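Local coordinates for lipase (Rhizopus chinensis, PDB 6A0W), which probably hydrolyses the ester bonds of triacylglycerols, as a secreted fungal lipase of the class 3 family with an alpha/beta-hydrolase fold, at residues A[89-94]-A[106-111]; A[174-179]-A[203-208]. All blocks are in the same frame, centred on the assembly; numbering follows the deposited sequence.

Contact 1 (A[89-94]-A[106-111]); sequences DTNGFI and TFRGTN
Asn91 and Arg108 form an antiparallel hydrogen-bonded pair: Asn91 N donates a hydrogen bond to Arg108 O at 2.9 Å, and Arg108 N one to Asn91 O. Phe93 and Thr106 pair likewise two residues further along strand 90-97. Between them Gly92 faces Phe107 in a non-hydrogen-bonded pair, with Gly92 CA 3.0 Å from Thr106 O, a close packing.

Side chains stack on the face carrying Asn91, Phe93, Thr106 and Arg108. Arg108 CG lies between its backbone N and carbonyl carbon (chi1 65°), and the extended chain brings the guanidinium alongside Asn91, whose amide stacks on it with planes 11° apart. Asn91 ND2 donates a hydrogen bond to Asp89 OD1 from above the carboxylate plane; Asn91 OD1 is hydrogen-bonded to Thr84 OG1. Thr106 CB makes a CH-pi contact over the Phe93 ring, while buried Thr106 OG1 has no polar partner.

Asp89 OD2 meets the guanidinium edge in a long salt bridge, 3.6 Å from Arg108 NH1. A water links it to Thr110 OG1, itself hydrogen-bonded to Ser112 N. The paired strands belong to hairpin 90-97/102-108 of the central mixed sheet; on the other edge of strand 90-97, Asp89 and Thr90 face Ser85 in a G1 beta bulge.

Contact 2 (A[174-179]-A[203-208]); sequences GGAQAL and GCPRVG
Cys204 is the first residue of the loop 203-208 to meet helix 173-188, as the chain leaves strand 197-202, and it does so through sulfur alone. With SG anti to the backbone N (chi1 -165°), the side chain reaches the peptide link between Gly175 and Ala176, SG standing 3.5 Å from Gly175 C and 3.6 Å from Ala176 N. Gly175, with no side chain, lets the sulfur come down on the helix backbone.

Pro205 touches more lightly, its CG 4.4 Å from Ala176 CB, and its ring also rests on Val233. Arg206 turns its side chain away from the helix to form a salt bridge with Glu267 and a hydrogen bond to Pro237 O.

Val207 swings back toward the helix. Its CG2 branch, beside the backbone N, enters between two residues one helical turn apart, 3.8 Å from Ala176 CB and 4.0 Å from Leu179 CD2. Leu179 and Val207 run past one another in opposite directions, and both also lean on Phe212 of helix 210-218.

The contact packs the start of helix 173-188, just after the probable nucleophile elbow, against the loop that leads from strand 197-202 to helix 210-218. No hydrogen bond crosses between the segments. Helix and loop are therefore joined by van der Waals packing of sulfur and small apolar groups in the buried interior, without directional bonds, while backbone bonds of the loop are directed to other parts of the chain.

Contacts 1 and 2 lie 12 Å apart between centres and touch through the hairpin face that carries Phe107. The Phe107 ring packs against helix 173-188, CG 3.5 Å from Gln177 CB, while Phe107 CB comes within 3.6 Å of Gly174 O. Thr90 CG2 adds a looser touch on Gln177 CG at 4.0 Å. The helix thus meets strands of contact 1 with one side and the loop of contact 2 with another. Gly174 belongs to a GxSxG sequence with Gly170 and Ser172, consistent with the nucleophile elbow of a lipase. Ser172, Asp231 and His284 are arranged as expected for a Ser-His-Asp triad and are probably the catalytic residues; Gly109 and Pro205 lie near them without touching.

Contact 1 (A[89-94]-A[106-111])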
# COMPACT_ATOMS: atom_id res chain seq x y z
N ASP A 89 11.54 6.78 9.81
CA ASP A 89 12.17 6.08 8.68
C ASP A 89 11.19 5.87 7.52
O ASP A 89 11.11 4.79 6.92
CB ASP A 89 12.79 4.75 9.11
CG ASP A 89 13.86 4.24 8.13
OD1 ASP A 89 14.43 5.05 7.35
OD2 ASP A 89 14.07 3.00 8.08
N THR A 90 10.55 6.98 7.12
CA THR A 90 9.68 7.00 5.95
C THR A 90 10.49 7.48 4.77
O THR A 90 11.16 8.49 4.84
CB THR A 90 8.45 7.88 6.21
OG1 THR A 90 7.72 7.39 7.34
CG2 THR A 90 7.55 7.93 4.98
N ASN A 91 10.47 6.71 3.70
CA ASN A 91 11.31 6.94 2.55
C ASN A 91 10.43 6.83 1.31
O ASN A 91 9.41 6.17 1.34
CB ASN A 91 12.42 5.89 2.48
CG ASN A 91 13.37 5.93 3.69
OD1 ASN A 91 14.43 6.52 3.58
ND2 ASN A 91 13.03 5.25 4.80
N GLY A 92 10.86 7.41 0.20
CA GLY A 92 10.13 7.29 -1.03
C GLY A 92 10.85 7.92 -2.18
O GLY A 92 11.96 8.46 -2.05
N PHE A 93 10.21 7.82 -3.32
CA PHE A 93 10.75 8.32 -4.55
C PHE A 93 9.66 8.65 -5.55
O PHE A 93 8.54 8.16 -5.44
CB PHE A 93 11.76 7.34 -5.14
CG PHE A 93 11.18 6.01 -5.58
CD1 PHE A 93 10.66 5.85 -6.85
CD2 PHE A 93 11.43 4.87 -4.83
CE1 PHE A 93 10.18 4.62 -7.27
CE2 PHE A 93 10.99 3.62 -5.25
CZ PHE A 93 10.38 3.49 -6.49
N ILE A 94 10.05 9.40 -6.58
CA ILE A 94 9.24 9.66 -7.73
C ILE A 94 10.09 9.13 -8.86
O ILE A 94 11.27 9.48 -8.98
CB ILE A 94 9.07 11.18 -7.98
CG1 ILE A 94 8.48 11.91 -6.78
CG2 ILE A 94 8.31 11.42 -9.27
CD1 ILE A 94 7.23 11.28 -6.27
N THR A 106 6.28 6.39 -4.95
CA THR A 106 6.42 5.16 -4.14
C THR A 106 6.88 5.47 -2.72
O THR A 106 7.77 6.29 -2.58
CB THR A 106 7.42 4.21 -4.83
OG1 THR A 106 7.03 4.00 -6.18
CG2 THR A 106 7.55 2.88 -4.13
N PHE A 107 6.33 4.80 -1.73
CA PHE A 107 6.73 5.03 -0.32
C PHE A 107 7.00 3.72 0.42
O PHE A 107 6.55 2.65 0.03
CB PHE A 107 5.61 5.70 0.47
CG PHE A 107 5.12 7.02 -0.07
CD1 PHE A 107 4.10 7.07 -1.01
CD2 PHE A 107 5.67 8.20 0.36
CE1 PHE A 107 3.64 8.28 -1.49
CE2 PHE A 107 5.21 9.41 -0.12
CZ PHE A 107 4.19 9.44 -1.04
N ARG A 108 8.06 3.81 1.51
CA ARG A 108 7.96 2.77 2.56
C ARG A 108 7.97 3.46 3.92
O ARG A 108 8.54 4.53 4.03
CB ARG A 108 9.10 1.76 2.44
CG ARG A 108 10.47 2.35 2.70
CD ARG A 108 11.61 1.35 2.54
NE ARG A 108 12.91 1.95 2.82
CZ ARG A 108 13.46 2.02 4.02
NH1 ARG A 108 12.83 1.50 5.07
NH2 ARG A 108 14.65 2.58 4.18
N GLY A 109 7.80 2.66 4.86
CA GLY A 109 8.07 3.00 6.26
C GLY A 109 9.23 2.16 6.74
O GLY A 109 10.03 1.76 5.93
N THR A 110 9.29 1.88 8.01
CA THR A 110 10.41 1.09 8.57
C THR A 110 10.37 -0.36 8.07
O THR A 110 9.30 -0.90 7.93
CB THR A 110 10.32 1.08 10.09
OG1 THR A 110 11.34 0.20 10.56
CG2 THR A 110 8.98 0.63 10.61
N ASN A 111 11.54 -0.92 7.85
CA ASN A 111 11.70 -2.33 7.51
C ASN A 111 11.80 -3.17 8.77
O ASN A 111 12.01 -4.36 8.68
CB ASN A 111 12.95 -2.58 6.64
CG ASN A 111 14.23 -1.89 7.15
OD1 ASN A 111 14.19 -0.86 7.86
ND2 ASN A 111 15.37 -2.34 6.61
O HOH W 1 13.68 1.43 10.22
O HOH W 2 16.16 0.76 8.82

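Contact 2 (A[174-179]-A[203-208])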
# COMPACT_ATOMS: atom_id res chain seq x y z
N GLY A 174 4.24 1.87 4.11
CA GLY A 174 4.35 2.64 2.88
C GLY A 174 3.03 2.73 2.13
O GLY A 174 2.80 3.68 1.35
N GLY A 175 2.21 1.70 2.31
CA GLY A 175 0.88 1.67 1.69
C GLY A 175 -0.02 2.72 2.34
O GLY A 175 -0.75 3.39 1.64
N ALA A 176 0.16 2.96 3.64
CA ALA A 176 -0.55 4.02 4.31
C ALA A 176 -0.18 5.36 3.73
O ALA A 176 -1.09 6.16 3.46
CB ALA A 176 -0.32 4.00 5.79
N GLN A 177 1.10 5.61 3.50
CA GLN A 177 1.54 6.84 2.84
C GLN A 177 0.98 6.97 1.43
O GLN A 177 0.57 8.06 0.98
CB GLN A 177 3.07 6.89 2.81
CG GLN A 177 3.73 6.89 4.19
CD GLN A 177 3.26 8.08 5.01
OE1 GLN A 177 3.24 9.17 4.46
NE2 GLN A 177 2.66 7.84 6.18
N ALA A 178 0.93 5.84 0.72
CA ALA A 178 0.38 5.84 -0.64
C ALA A 178 -1.06 6.37 -0.67
O ALA A 178 -1.40 7.19 -1.52
CB ALA A 178 0.45 4.43 -1.25
N LEU A 179 -1.89 5.86 0.23
CA LEU A 179 -3.30 6.20 0.26
C LEU A 179 -3.45 7.70 0.64
O LEU A 179 -4.16 8.45 -0.01
CB LEU A 179 -4.00 5.36 1.32
CG LEU A 179 -5.46 5.70 1.55
CD1 LEU A 179 -6.22 5.55 0.24
CD2 LEU A 179 -6.05 4.78 2.61
N GLY A 203 -0.05 -5.38 1.52
CA GLY A 203 0.07 -5.43 2.98
C GLY A 203 -0.20 -4.10 3.71
O GLY A 203 0.33 -3.85 4.80
N CYS A 204 -1.13 -3.33 3.19
CA CYS A 204 -1.53 -2.05 3.80
C CYS A 204 -2.31 -2.23 5.10
O CYS A 204 -3.31 -2.97 5.16
CB CYS A 204 -2.36 -1.23 2.82
SG CYS A 204 -2.52 0.52 3.31
N PRO A 205 -1.84 -1.61 6.19
CA PRO A 205 -2.69 -1.57 7.39
C PRO A 205 -3.94 -0.70 7.21
O PRO A 205 -4.07 0.03 6.21
CB PRO A 205 -1.79 -0.90 8.44
CG PRO A 205 -0.95 0.01 7.62
CD PRO A 205 -0.64 -0.76 6.35
N ARG A 206 -4.88 -0.83 8.14
CA ARG A 206 -5.96 0.14 8.21
C ARG A 206 -5.35 1.51 8.52
O ARG A 206 -4.32 1.60 9.22
CB ARG A 206 -7.01 -0.25 9.26
CG ARG A 206 -7.77 -1.53 8.90
CD ARG A 206 -8.97 -1.77 9.79
NE ARG A 206 -9.58 -3.05 9.48
CZ ARG A 206 -9.26 -4.21 10.03
NH1 ARG A 206 -8.36 -4.28 10.98
NH2 ARG A 206 -9.89 -5.33 9.67
N VAL A 207 -5.92 2.52 7.88
CA VAL A 207 -5.37 3.86 7.92
C VAL A 207 -6.23 4.89 8.66
O VAL A 207 -5.69 5.75 9.36
CB VAL A 207 -5.11 4.36 6.50
CG1 VAL A 207 -4.69 5.82 6.53
CG2 VAL A 207 -4.04 3.49 5.85
N GLY A 208 -7.56 4.80 8.52
CA GLY A 208 -8.45 5.74 9.19
C GLY A 208 -9.75 5.14 9.66
O GLY A 208 -9.96 3.95 9.50